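Local coordinates for B12-binding domain-containing protein (Kitasatospora setae, PDB 6WTE) that binds cobalamin and a [4Fe-4S] cluster as the radical S-adenosylmethionine methyltransferase TsrM, which probably transfers methyl groups by a non-radical route, at residues I421-Q426 with P434-N439; F407-R412 with A500-L505; A378-P383 with R391-A396. All coordinates share one frame; numbering follows the deposited sequence.

Interaction 1: residues I421-Q426 with P434-N439; sequences IEIAEQ and PGLQSN. With EDO (1,2-ethanediol), chain J.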
ATOM      1  N   ILE A 421       7.171 -16.845   4.877  1.00 13.31           N
ATOM      2  CA  ILE A 421       6.856 -18.174   5.395  1.00 13.14           C
ATOM      3  C   ILE A 421       7.960 -19.161   5.032  1.00 15.08           C
ATOM      4  O   ILE A 421       8.450 -19.916   5.880  1.00 15.38           O
ATOM      5  CB  ILE A 421       5.488 -18.635   4.856  1.00 14.52           C
ATOM      6  CG1 ILE A 421       4.367 -17.751   5.413  1.00 15.14           C
ATOM      7  CG2 ILE A 421       5.260 -20.106   5.143  1.00 16.07           C
ATOM      8  CD1 ILE A 421       3.035 -17.928   4.700  1.00 17.75           C
ATOM      9  N   GLU A 422       8.372 -19.166   3.763  1.00 13.67           N
ATOM     10  CA  GLU A 422       9.401 -20.109   3.336  1.00 13.85           C
ATOM     11  C   GLU A 422      10.735 -19.826   4.015  1.00 14.19           C
ATOM     12  O   GLU A 422      11.441 -20.761   4.420  1.00 17.37           O
ATOM     13  CB  GLU A 422       9.551 -20.071   1.814  1.00 13.88           C
ATOM     14  CG  GLU A 422      10.762 -20.824   1.286  1.00 20.75           C
ATOM     15  CD  GLU A 422      10.736 -22.313   1.597  1.00 28.17           C
ATOM     16  OE1 GLU A 422       9.644 -22.862   1.868  1.00 27.52           O
ATOM     17  OE2 GLU A 422      11.819 -22.941   1.552  1.00 30.32           O
ATOM     18  N   ILE A 423      11.099 -18.551   4.159  1.00 14.30           N
ATOM     19  CA  ILE A 423      12.364 -18.234   4.807  1.00 13.28           C
ATOM     20  C   ILE A 423      12.311 -18.600   6.288  1.00 14.66           C
ATOM     21  O   ILE A 423      13.290 -19.100   6.851  1.00 15.50           O
ATOM     22  CB  ILE A 423      12.727 -16.760   4.574  1.00 14.64           C
ATOM     23  CG1 ILE A 423      13.165 -16.581   3.117  1.00 16.40           C
ATOM     24  CG2 ILE A 423      13.833 -16.327   5.511  1.00 18.32           C
ATOM     25  CD1 ILE A 423      13.255 -15.151   2.663  1.00 22.70           C
ATOM     26  N   ALA A 424      11.162 -18.392   6.935  1.00 13.86           N
ATOM     27  CA  ALA A 424      11.011 -18.863   8.311  1.00 14.30           C
ATOM     28  C   ALA A 424      11.142 -20.382   8.399  1.00 16.38           C
ATOM     29  O   ALA A 424      11.759 -20.905   9.333  1.00 13.29           O
ATOM     30  CB  ALA A 424       9.671 -18.405   8.887  1.00 13.88           C
ATOM     31  N   GLU A 425      10.565 -21.108   7.435  1.00 16.20           N
ATOM     32  CA  GLU A 425      10.737 -22.560   7.393  1.00 18.57           C
ATOM     33  C   GLU A 425      12.206 -22.943   7.302  1.00 18.35           C
ATOM     34  O   GLU A 425      12.651 -23.895   7.955  1.00 16.95           O
ATOM     35  CB  GLU A 425       9.976 -23.158   6.209  1.00 15.60           C
ATOM     36  CG  GLU A 425       8.475 -23.213   6.379  1.00 24.34           C
ATOM     37  CD  GLU A 425       8.050 -24.034   7.585  1.00 23.00           C
ATOM     38  OE1 GLU A 425       8.734 -25.025   7.915  1.00 29.34           O
ATOM     39  OE2 GLU A 425       7.021 -23.689   8.193  1.00 28.59           O
ATOM     40  N   GLN A 426      12.972 -22.230   6.474  1.00 16.07           N
ATOM     41  CA  GLN A 426      14.385 -22.555   6.329  1.00 18.00           C
ATOM     42  C   GLN A 426      15.142 -22.340   7.632  1.00 17.69           C
ATOM     43  O   GLN A 426      16.092 -23.073   7.927  1.00 17.05           O
ATOM     44  CB  GLN A 426      14.996 -21.719   5.208  1.00 16.75           C
ATOM     45  CG  GLN A 426      14.417 -22.046   3.846  1.00 18.89           C
ATOM     46  CD  GLN A 426      14.922 -21.124   2.768  1.00 19.69           C
ATOM     47  OE1 GLN A 426      15.777 -20.272   3.013  1.00 24.90           O
ATOM     48  NE2 GLN A 426      14.402 -21.289   1.563  1.00 19.52           N
ATOM     49  N   PRO A 434      20.006 -18.299   4.159  1.00 16.20           N
ATOM     50  CA  PRO A 434      20.762 -17.465   3.219  1.00 15.61           C
ATOM     51  C   PRO A 434      19.933 -16.288   2.730  1.00 14.52           C
ATOM     52  O   PRO A 434      18.729 -16.402   2.497  1.00 14.01           O
ATOM     53  CB  PRO A 434      21.096 -18.427   2.072  1.00 15.07           C
ATOM     54  CG  PRO A 434      21.083 -19.785   2.702  1.00 15.82           C
ATOM     55  CD  PRO A 434      20.016 -19.723   3.772  1.00 15.01           C
ATOM     56  N   GLY A 435      20.592 -15.150   2.582  1.00 15.08           N
ATOM     57  CA  GLY A 435      19.952 -13.977   2.035  1.00 13.98           C
ATOM     58  C   GLY A 435      19.201 -13.131   3.037  1.00 14.40           C
ATOM     59  O   GLY A 435      18.826 -12.004   2.700  1.00 13.40           O
ATOM     60  N   LEU A 436      18.966 -13.643   4.245  1.00 14.11           N
ATOM     61  CA  LEU A 436      18.328 -12.870   5.303  1.00 15.35           C
ATOM     62  C   LEU A 436      19.260 -11.758   5.769  1.00 16.19           C
ATOM     63  O   LEU A 436      20.455 -11.981   5.978  1.00 21.15           O
ATOM     64  CB  LEU A 436      17.987 -13.799   6.465  1.00 15.89           C
ATOM     65  CG  LEU A 436      16.807 -13.552   7.386  1.00 25.20           C
ATOM     66  CD1 LEU A 436      15.564 -13.342   6.560  1.00 20.79           C
ATOM     67  CD2 LEU A 436      16.653 -14.769   8.261  1.00 19.01           C
ATOM     68  N   GLN A 437      18.708 -10.562   5.965  1.00 13.68           N
ATOM     69  CA  GLN A 437      19.531  -9.407   6.290  1.00 16.82           C
ATOM     70  C   GLN A 437      18.714  -8.399   7.086  1.00 15.16           C
ATOM     71  O   GLN A 437      17.511  -8.242   6.870  1.00 14.21           O
ATOM     72  CB  GLN A 437      20.076  -8.743   5.015  1.00 19.23           C
ATOM     73  CG  GLN A 437      21.201  -7.721   5.219  1.00 26.57           C
ATOM     74  CD  GLN A 437      20.706  -6.311   5.557  1.00 18.35           C
ATOM     75  OE1 GLN A 437      19.537  -5.981   5.364  1.00 15.60           O
ATOM     76  NE2 GLN A 437      21.608  -5.478   6.058  1.00 20.61           N
ATOM     77  N   SER A 438      19.392  -7.704   7.996  1.00 15.82           N
ATOM     78  CA  SER A 438      18.824  -6.527   8.639  1.00 15.57           C
ATOM     79  C   SER A 438      19.959  -5.603   9.041  1.00 17.35           C
ATOM     80  O   SER A 438      20.986  -6.062   9.549  1.00 19.06           O
ATOM     81  CB  SER A 438      17.988  -6.875   9.874  1.00 17.46           C
ATOM     82  OG  SER A 438      17.446  -5.689  10.434  1.00 17.05           O
ATOM     83  N   ASN A 439      19.764  -4.298   8.818  1.00 16.09           N
ATOM     84  CA  ASN A 439      20.816  -3.329   9.107  1.00 18.02           C
ATOM     85  C   ASN A 439      21.160  -3.255  10.585  1.00 18.55           C
ATOM     86  O   ASN A 439      22.270  -2.834  10.924  1.00 19.44           O
ATOM     87  CB  ASN A 439      20.409  -1.937   8.634  1.00 18.94           C
ATOM     88  CG  ASN A 439      20.321  -1.834   7.129  1.00 21.68           C
ATOM     89  OD1 ASN A 439      20.781  -2.716   6.404  1.00 20.75           O
ATOM     90  ND2 ASN A 439      19.739  -0.746   6.651  1.00 19.03           N
TER
HETATM   91  C1  EDO J 808      13.340 -18.778  -1.216  1.00 27.99           C
HETATM   92  O1  EDO J 808      12.320 -18.506  -0.254  1.00 33.52           O
HETATM   93  C2  EDO J 808      14.703 -18.541  -0.580  1.00 24.44           C
HETATM   94  O2  EDO J 808      15.526 -19.685  -0.831  1.00 30.45           O
HETATM   95  O   HOH W   1      17.231 -18.599   1.680  1.00 21.03           O
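Ile423 lays its CG2 methyl against Leu436, CG2 to CD1 3.6 Å, the two branched chains meeting at a slant. The contact uses the short branch of the isoleucine: CG2 stands anti to the backbone N, while CG1 is carried beside that N (chi1 -73°) and passes nearer the bound 1,2-ethanediol. Leu413 touches both side chains and so extends this small apolar patch. The helix 418-427 follows strand 404-412 of the radical SAM partial barrel, and the short strand 436-437 pairs antiparallel with strand 475-476 through Gln437 and Cys475, so the patch joins this helix to a strand at the end of the sheet in this chain. Beside it the contact turns polar. One water donates to Gln426 OE1 at 2.6 Å and to Pro434 O at 2.8 Å, bridging segments that share no direct hydrogen bond. The other end of the Gln426 amide is held within its own helix: NE2 gives a bond to Glu422 OE2 at 3.1 Å, close to the amide plane and received on the anti lone pair of the carboxylate. NE2 also donates almost straight to O2 of the ethanediol, probably a crystallisation additive, at an N-H...O angle of 172°. Without this amide, as with an alanine here, the water on Pro434 O would probably lose its helix partner and Glu422 OE2 this donor.

Interaction 2: residues F407-R412 with A500-L505; sequences FSLGLR and ADLWAL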
ATOM      1  N   PHE A 407      13.216   0.703 -11.109  1.00 14.82           N
ATOM      2  CA  PHE A 407      13.933  -0.456 -10.596  1.00 15.84           C
ATOM      3  C   PHE A 407      13.975  -0.411  -9.076  1.00 16.42           C
ATOM      4  O   PHE A 407      14.252   0.636  -8.482  1.00 21.25           O
ATOM      5  CB  PHE A 407      15.359  -0.509 -11.147  1.00 16.45           C
ATOM      6  CG  PHE A 407      15.430  -0.541 -12.643  1.00 14.40           C
ATOM      7  CD1 PHE A 407      15.278  -1.734 -13.331  1.00 16.42           C
ATOM      8  CD2 PHE A 407      15.632   0.625 -13.366  1.00 19.40           C
ATOM      9  CE1 PHE A 407      15.338  -1.771 -14.710  1.00 18.35           C
ATOM     10  CE2 PHE A 407      15.695   0.596 -14.745  1.00 18.41           C
ATOM     11  CZ  PHE A 407      15.550  -0.605 -15.420  1.00 17.06           C
ATOM     12  N   SER A 408      13.699  -1.553  -8.453  1.00 13.81           N
ATOM     13  CA  SER A 408      13.777  -1.712  -7.010  1.00 13.99           C
ATOM     14  C   SER A 408      14.751  -2.837  -6.675  1.00 14.06           C
ATOM     15  O   SER A 408      15.009  -3.719  -7.498  1.00 11.84           O
ATOM     16  CB  SER A 408      12.397  -2.012  -6.414  1.00 15.56           C
ATOM     17  OG  SER A 408      11.487  -0.949  -6.656  1.00 18.48           O
ATOM     18  N   LEU A 409      15.282  -2.809  -5.446  1.00 13.76           N
ATOM     19  CA  LEU A 409      16.310  -3.747  -4.999  1.00 14.67           C
ATOM     20  C   LEU A 409      15.987  -4.273  -3.609  1.00 12.07           C
ATOM     21  O   LEU A 409      15.776  -3.487  -2.678  1.00 13.60           O
ATOM     22  CB  LEU A 409      17.694  -3.091  -4.960  1.00 16.91           C
ATOM     23  CG  LEU A 409      18.514  -3.000  -6.239  1.00 24.70           C
ATOM     24  CD1 LEU A 409      19.718  -2.096  -6.013  1.00 25.31           C
ATOM     25  CD2 LEU A 409      18.961  -4.389  -6.640  1.00 22.05           C
ATOM     26  N   GLY A 410      15.996  -5.591  -3.456  1.00 12.09           N
ATOM     27  CA  GLY A 410      15.784  -6.200  -2.158  1.00 12.29           C
ATOM     28  C   GLY A 410      14.312  -6.288  -1.791  1.00 14.26           C
ATOM     29  O   GLY A 410      13.448  -5.635  -2.375  1.00 15.49           O
ATOM     30  N   LEU A 411      14.023  -7.120  -0.787  1.00 11.75           N
ATOM     31  CA  LEU A 411      12.646  -7.355  -0.363  1.00 11.23           C
ATOM     32  C   LEU A 411      12.547  -7.282   1.152  1.00 11.80           C
ATOM     33  O   LEU A 411      13.178  -8.080   1.853  1.00 12.08           O
ATOM     34  CB  LEU A 411      12.144  -8.719  -0.846  1.00 14.43           C
ATOM     35  CG  LEU A 411      10.715  -9.032  -0.389  1.00 13.72           C
ATOM     36  CD1 LEU A 411       9.743  -8.036  -1.000  1.00 18.14           C
ATOM     37  CD2 LEU A 411      10.313 -10.454  -0.723  1.00 14.37           C
ATOM     38  N   ARG A 412      11.735  -6.355   1.655  1.00 11.50           N
ATOM     39  CA  ARG A 412      11.334  -6.418   3.058  1.00 13.08           C
ATOM     40  C   ARG A 412      10.381  -7.590   3.256  1.00 12.87           C
ATOM     41  O   ARG A 412       9.383  -7.715   2.536  1.00 13.80           O
ATOM     42  CB  ARG A 412      10.662  -5.111   3.492  1.00 14.34           C
ATOM     43  CG  ARG A 412      11.619  -4.034   3.977  1.00 14.25           C
ATOM     44  CD  ARG A 412      11.886  -4.136   5.476  1.00 16.08           C
ATOM     45  NE  ARG A 412      10.673  -3.891   6.255  1.00 14.31           N
ATOM     46  CZ  ARG A 412      10.121  -4.762   7.092  1.00 16.73           C
ATOM     47  NH1 ARG A 412      10.682  -5.950   7.298  1.00 16.01           N
ATOM     48  NH2 ARG A 412       9.015  -4.431   7.740  1.00 13.40           N
ATOM     49  N   ALA A 500      24.877   0.915  -6.136  1.00 20.78           N
ATOM     50  CA  ALA A 500      25.824   1.469  -7.102  1.00 21.71           C
ATOM     51  C   ALA A 500      26.037   0.523  -8.279  1.00 22.47           C
ATOM     52  O   ALA A 500      26.202   0.975  -9.417  1.00 23.62           O
ATOM     53  CB  ALA A 500      27.156   1.778  -6.423  1.00 21.94           C
ATOM     54  N   ASP A 501      26.038  -0.791  -8.021  1.00 21.84           N
ATOM     55  CA  ASP A 501      26.168  -1.766  -9.101  1.00 21.83           C
ATOM     56  C   ASP A 501      25.025  -1.641 -10.099  1.00 21.37           C
ATOM     57  O   ASP A 501      25.229  -1.781 -11.309  1.00 22.36           O
ATOM     58  CB  ASP A 501      26.199  -3.190  -8.539  1.00 23.69           C
ATOM     59  CG  ASP A 501      27.457  -3.491  -7.749  1.00 25.08           C
ATOM     60  OD1 ASP A 501      28.500  -2.866  -8.019  1.00 26.34           O
ATOM     61  OD2 ASP A 501      27.396  -4.369  -6.860  1.00 31.03           O
ATOM     62  N   LEU A 502      23.810  -1.405  -9.607  1.00 21.64           N
ATOM     63  CA  LEU A 502      22.667  -1.273 -10.503  1.00 20.13           C
ATOM     64  C   LEU A 502      22.762   0.005 -11.330  1.00 20.68           C
ATOM     65  O   LEU A 502      22.500  -0.015 -12.538  1.00 20.00           O
ATOM     66  CB  LEU A 502      21.368  -1.317  -9.699  1.00 20.52           C
ATOM     67  CG  LEU A 502      20.060  -1.098 -10.464  1.00 18.14           C
ATOM     68  CD1 LEU A 502      19.879  -2.149 -11.547  1.00 18.70           C
ATOM     69  CD2 LEU A 502      18.882  -1.111  -9.513  1.00 20.90           C
ATOM     70  N   TRP A 503      23.156   1.120 -10.704  1.00 22.27           N
ATOM     71  CA  TRP A 503      23.314   2.372 -11.443  1.00 23.05           C
ATOM     72  C   TRP A 503      24.292   2.230 -12.598  1.00 23.72           C
ATOM     73  O   TRP A 503      24.110   2.846 -13.654  1.00 27.38           O
ATOM     74  CB  TRP A 503      23.787   3.487 -10.516  1.00 24.86           C
ATOM     75  CG  TRP A 503      22.691   4.244  -9.881  1.00 26.72           C
ATOM     76  CD1 TRP A 503      21.898   3.836  -8.854  1.00 24.82           C
ATOM     77  CD2 TRP A 503      22.252   5.560 -10.235  1.00 25.80           C
ATOM     78  NE1 TRP A 503      20.994   4.822  -8.538  1.00 25.80           N
ATOM     79  CE2 TRP A 503      21.188   5.889  -9.376  1.00 24.93           C
ATOM     80  CE3 TRP A 503      22.657   6.492 -11.198  1.00 31.74           C
ATOM     81  CZ2 TRP A 503      20.522   7.113  -9.445  1.00 30.10           C
ATOM     82  CZ3 TRP A 503      21.995   7.706 -11.266  1.00 30.99           C
ATOM     83  CH2 TRP A 503      20.939   8.005 -10.394  1.00 32.03           C
ATOM     84  N   ALA A 504      25.347   1.439 -12.413  1.00 26.24           N
ATOM     85  CA  ALA A 504      26.352   1.285 -13.457  1.00 22.70           C
ATOM     86  C   ALA A 504      25.813   0.595 -14.701  1.00 24.50           C
ATOM     87  O   ALA A 504      26.478   0.629 -15.744  1.00 26.50           O
ATOM     88  CB  ALA A 504      27.553   0.508 -12.917  1.00 24.55           C
ATOM     89  N   LEU A 505      24.645  -0.038 -14.621  1.00 21.30           N
ATOM     90  CA  LEU A 505      24.070  -0.710 -15.778  1.00 23.28           C
ATOM     91  C   LEU A 505      23.278   0.221 -16.690  1.00 23.68           C
ATOM     92  O   LEU A 505      22.957  -0.171 -17.816  1.00 25.63           O
ATOM     93  CB  LEU A 505      23.171  -1.859 -15.326  1.00 21.87           C
ATOM     94  CG  LEU A 505      23.887  -2.968 -14.560  1.00 23.70           C
ATOM     95  CD1 LEU A 505      22.889  -4.022 -14.125  1.00 21.25           C
ATOM     96  CD2 LEU A 505      24.993  -3.578 -15.414  1.00 24.74           C
TER
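Leu502 sets its CD2 methyl between two residues of strand 404-412, 3.7 Å from Leu409 CD1 and 3.9 Å from Phe407 CB. Against Leu409 the overlap runs further: the same CD2 lies 3.8 Å from Leu409 CG, and Leu409 CD1 reaches back to within 4.1 Å of Leu502 CB, the two leucine chains lying alongside and running in opposed directions. With Leu502 CG anti to the backbone N (chi1 176°), the branch is carried from helix 491-503 toward the strand. Phe407 offers its methylene carbon to this methyl, while its ring lies against Ala378 and Val394 and the side chain also touches Met398 and Leu516. Phe407 and Leu409 both point at the helix, whereas Ser408 between them points away from it. Phe380 of the adjoining strand touches both Leu409 and Leu502 and closes the group of apolar chains.

The strand is the sixth of the parallel strands of the radical SAM partial barrel, and its place is fixed by backbone bonds from Ser408 to Ala378 and Phe380 on one flank and from Phe407 to Met515 on the other. Trp503, next to Leu502 in the helix, gives NE1 to Pro517 O in a hydrogen bond. Leu409 itself stays about 13 Å from the bound cobalamin, measured from its side chain. Between the segments there is neither a hydrogen bond nor a charge pair, so their attachment rests on van der Waals contact and burial of methyl and methylene groups, and its specificity on shape.

Interaction 3: residues A378-P383 with R391-A396; sequences ALFGMP and RACVDA
The ring of Phe380 is the bump that fills a hollow between Cys393 and Val394, joining the first strand of a beta-alpha-beta unit to its connecting helix. This unit, strand 373-380, helix 387-398 and strand 404-412, belongs to the partial barrel of the radical SAM core. Over residues 378-380 and 391-396 the axes run nearly antiparallel (166°), 10.1 Å apart at closest approach, a gap that the aromatic ring spans. One side of the hollow is the methylene of Cys393, which comes in at the rim, close to the ring plane, CB to Phe380 CE1 3.5 Å. The other is a methyl of Val394, with CG2 3.8 Å from Phe380 CZ. Val390, one turn earlier in the helix, also touches the phenylalanine. Ala378, two residues back along the strand, adds a shallower bump, its CB 4.2 Å from Cys393 SG, and Phe397 packs against it as well. The thiol, anti to its own backbone N (chi1 -177°), therefore has the alanine methyl and the ring for neighbours. It forms a sulfur-aromatic contact from the ring's edge, SG lying 4.8 Å from the Phe380 centroid in a direction tilted 76° from the normal.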
ATOM      1  N   ALA A 378      10.534  -3.051 -12.225  1.00 12.18           N
ATOM      2  CA  ALA A 378      11.323  -4.257 -12.023  1.00 15.12           C
ATOM      3  C   ALA A 378      11.768  -4.346 -10.568  1.00 13.02           C
ATOM      4  O   ALA A 378      12.010  -3.330  -9.912  1.00 13.01           O
ATOM      5  CB  ALA A 378      12.552  -4.274 -12.936  1.00 15.44           C
ATOM      6  N   LEU A 379      11.866  -5.573 -10.061  1.00 12.31           N
ATOM      7  CA  LEU A 379      12.359  -5.820  -8.708  1.00 11.86           C
ATOM      8  C   LEU A 379      13.515  -6.803  -8.792  1.00 12.27           C
ATOM      9  O   LEU A 379      13.357  -7.902  -9.330  1.00 13.03           O
ATOM     10  CB  LEU A 379      11.252  -6.360  -7.797  1.00 12.44           C
ATOM     11  CG  LEU A 379      11.705  -6.804  -6.405  1.00 15.98           C
ATOM     12  CD1 LEU A 379      12.394  -5.675  -5.641  1.00 13.19           C
ATOM     13  CD2 LEU A 379      10.518  -7.353  -5.618  1.00 15.66           C
ATOM     14  N   PHE A 380      14.677  -6.404  -8.281  1.00 11.96           N
ATOM     15  CA  PHE A 380      15.875  -7.224  -8.347  1.00 11.93           C
ATOM     16  C   PHE A 380      16.250  -7.732  -6.963  1.00 12.48           C
ATOM     17  O   PHE A 380      16.055  -7.044  -5.962  1.00 14.14           O
ATOM     18  CB  PHE A 380      17.048  -6.438  -8.937  1.00 12.30           C
ATOM     19  CG  PHE A 380      16.851  -6.061 -10.375  1.00 13.12           C
ATOM     20  CD1 PHE A 380      16.365  -6.990 -11.286  1.00 14.82           C
ATOM     21  CD2 PHE A 380      17.132  -4.776 -10.816  1.00 16.75           C
ATOM     22  CE1 PHE A 380      16.176  -6.648 -12.611  1.00 14.85           C
ATOM     23  CE2 PHE A 380      16.951  -4.427 -12.141  1.00 16.53           C
ATOM     24  CZ  PHE A 380      16.467  -5.361 -13.039  1.00 16.82           C
ATOM     25  N   GLY A 381      16.795  -8.946  -6.923  1.00 13.46           N
ATOM     26  CA  GLY A 381      17.253  -9.542  -5.682  1.00 12.40           C
ATOM     27  C   GLY A 381      16.418 -10.696  -5.168  1.00 12.75           C
ATOM     28  O   GLY A 381      16.719 -11.217  -4.086  1.00 14.19           O
ATOM     29  N   MET A 382      15.370 -11.101  -5.882  1.00 11.93           N
ATOM     30  CA  MET A 382      14.580 -12.256  -5.484  1.00 11.80           C
ATOM     31  C   MET A 382      15.419 -13.525  -5.655  1.00 13.14           C
ATOM     32  O   MET A 382      16.483 -13.493  -6.278  1.00 12.51           O
ATOM     33  CB  MET A 382      13.288 -12.306  -6.300  1.00 11.48           C
ATOM     34  CG  MET A 382      12.285 -11.215  -5.939  1.00 12.61           C
ATOM     35  SD  MET A 382      11.609 -11.401  -4.263  1.00 13.10           S
ATOM     36  CE  MET A 382      10.405 -12.692  -4.533  1.00 14.41           C
ATOM     37  N   PRO A 383      14.980 -14.650  -5.089  1.00 13.37           N
ATOM     38  CA  PRO A 383      15.789 -15.878  -5.168  1.00 12.94           C
ATOM     39  C   PRO A 383      16.104 -16.241  -6.613  1.00 12.78           C
ATOM     40  O   PRO A 383      15.223 -16.242  -7.479  1.00 15.43           O
ATOM     41  CB  PRO A 383      14.901 -16.926  -4.490  1.00 13.85           C
ATOM     42  CG  PRO A 383      14.081 -16.130  -3.513  1.00 12.14           C
ATOM     43  CD  PRO A 383      13.771 -14.855  -4.274  1.00 11.87           C
ATOM     44  N   ARG A 391      21.203  -7.801 -15.509  1.00 17.26           N
ATOM     45  CA  ARG A 391      21.531  -7.164 -16.785  1.00 18.06           C
ATOM     46  C   ARG A 391      20.547  -7.565 -17.873  1.00 21.06           C
ATOM     47  O   ARG A 391      20.112  -6.721 -18.671  1.00 19.13           O
ATOM     48  CB  ARG A 391      22.951  -7.528 -17.219  1.00 19.57           C
ATOM     49  CG  ARG A 391      24.049  -6.986 -16.343  1.00 29.16           C
ATOM     50  CD  ARG A 391      25.403  -7.143 -17.015  1.00 41.52           C
ATOM     51  NE  ARG A 391      26.498  -7.026 -16.056  1.00 45.86           N
ATOM     52  CZ  ARG A 391      27.166  -8.063 -15.560  1.00 43.54           C
ATOM     53  NH1 ARG A 391      26.856  -9.297 -15.941  1.00 36.19           N
ATOM     54  NH2 ARG A 391      28.148  -7.864 -14.691  1.00 47.37           N
ATOM     55  N   ALA A 392      20.191  -8.851 -17.927  1.00 19.44           N
ATOM     56  CA  ALA A 392      19.246  -9.312 -18.937  1.00 21.16           C
ATOM     57  C   ALA A 392      17.907  -8.605 -18.794  1.00 16.67           C
ATOM     58  O   ALA A 392      17.298  -8.204 -19.794  1.00 15.57           O
ATOM     59  CB  ALA A 392      19.063 -10.823 -18.833  1.00 16.67           C
ATOM     60  N   CYS A 393      17.437  -8.436 -17.557  1.00 14.54           N
ATOM     61  CA  CYS A 393      16.178  -7.734 -17.338  1.00 13.03           C
ATOM     62  C   CYS A 393      16.300  -6.254 -17.677  1.00 15.27           C
ATOM     63  O   CYS A 393      15.419  -5.692 -18.339  1.00 15.91           O
ATOM     64  CB  CYS A 393      15.717  -7.917 -15.891  1.00 13.48           C
ATOM     65  SG  CYS A 393      14.130  -7.143 -15.563  1.00 19.62           S
ATOM     66  N   VAL A 394      17.385  -5.605 -17.239  1.00 14.50           N
ATOM     67  CA  VAL A 394      17.592  -4.194 -17.564  1.00 16.96           C
ATOM     68  C   VAL A 394      17.547  -3.992 -19.071  1.00 14.31           C
ATOM     69  O   VAL A 394      16.813  -3.135 -19.577  1.00 15.62           O
ATOM     70  CB  VAL A 394      18.918  -3.687 -16.969  1.00 16.28           C
ATOM     71  CG1 VAL A 394      19.321  -2.359 -17.610  1.00 16.91           C
ATOM     72  CG2 VAL A 394      18.792  -3.524 -15.458  1.00 15.33           C
ATOM     73  N   ASP A 395      18.309  -4.804 -19.811  1.00 16.10           N
ATOM     74  CA  ASP A 395      18.385  -4.642 -21.262  1.00 15.76           C
ATOM     75  C   ASP A 395      17.024  -4.817 -21.917  1.00 15.91           C
ATOM     76  O   ASP A 395      16.643  -4.034 -22.798  1.00 16.55           O
ATOM     77  CB  ASP A 395      19.387  -5.637 -21.851  1.00 17.99           C
ATOM     78  CG  ASP A 395      20.824  -5.264 -21.547  1.00 21.09           C
ATOM     79  OD1 ASP A 395      21.062  -4.125 -21.099  1.00 25.07           O
ATOM     80  OD2 ASP A 395      21.713  -6.109 -21.757  1.00 23.35           O
ATOM     81  N   ALA A 396      16.277  -5.842 -21.509  1.00 14.32           N
ATOM     82  CA  ALA A 396      14.982  -6.098 -22.130  1.00 13.10           C
ATOM     83  C   ALA A 396      13.958  -5.036 -21.744  1.00 16.17           C
ATOM     84  O   ALA A 396      13.206  -4.553 -22.598  1.00 15.05           O
ATOM     85  CB  ALA A 396      14.485  -7.485 -21.744  1.00 15.58           C
TER

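How the interactions relate
Interactions 2 and 3 form one continuous buried layer, their centres about 9 Å apart: strands 373-380 and 404-412 are neighbours in the barrel sheet, and helices 387-398 and 491-503 pack against them. Side chains also join the two contacts directly, with Phe407 CD1 3.4 Å from Phe380 CE2. Both contacts are apolar, interaction 3 adding a sulfur at a ring edge. Interaction 1 has its centre about 19 and 21 Å from the centres of interactions 2 and 3 and is only partly buried; there a single methyl pair is supplemented by a bridging water on the Gln426 amide oxygen. Along the chain it is nested within the loop closed by interaction 2.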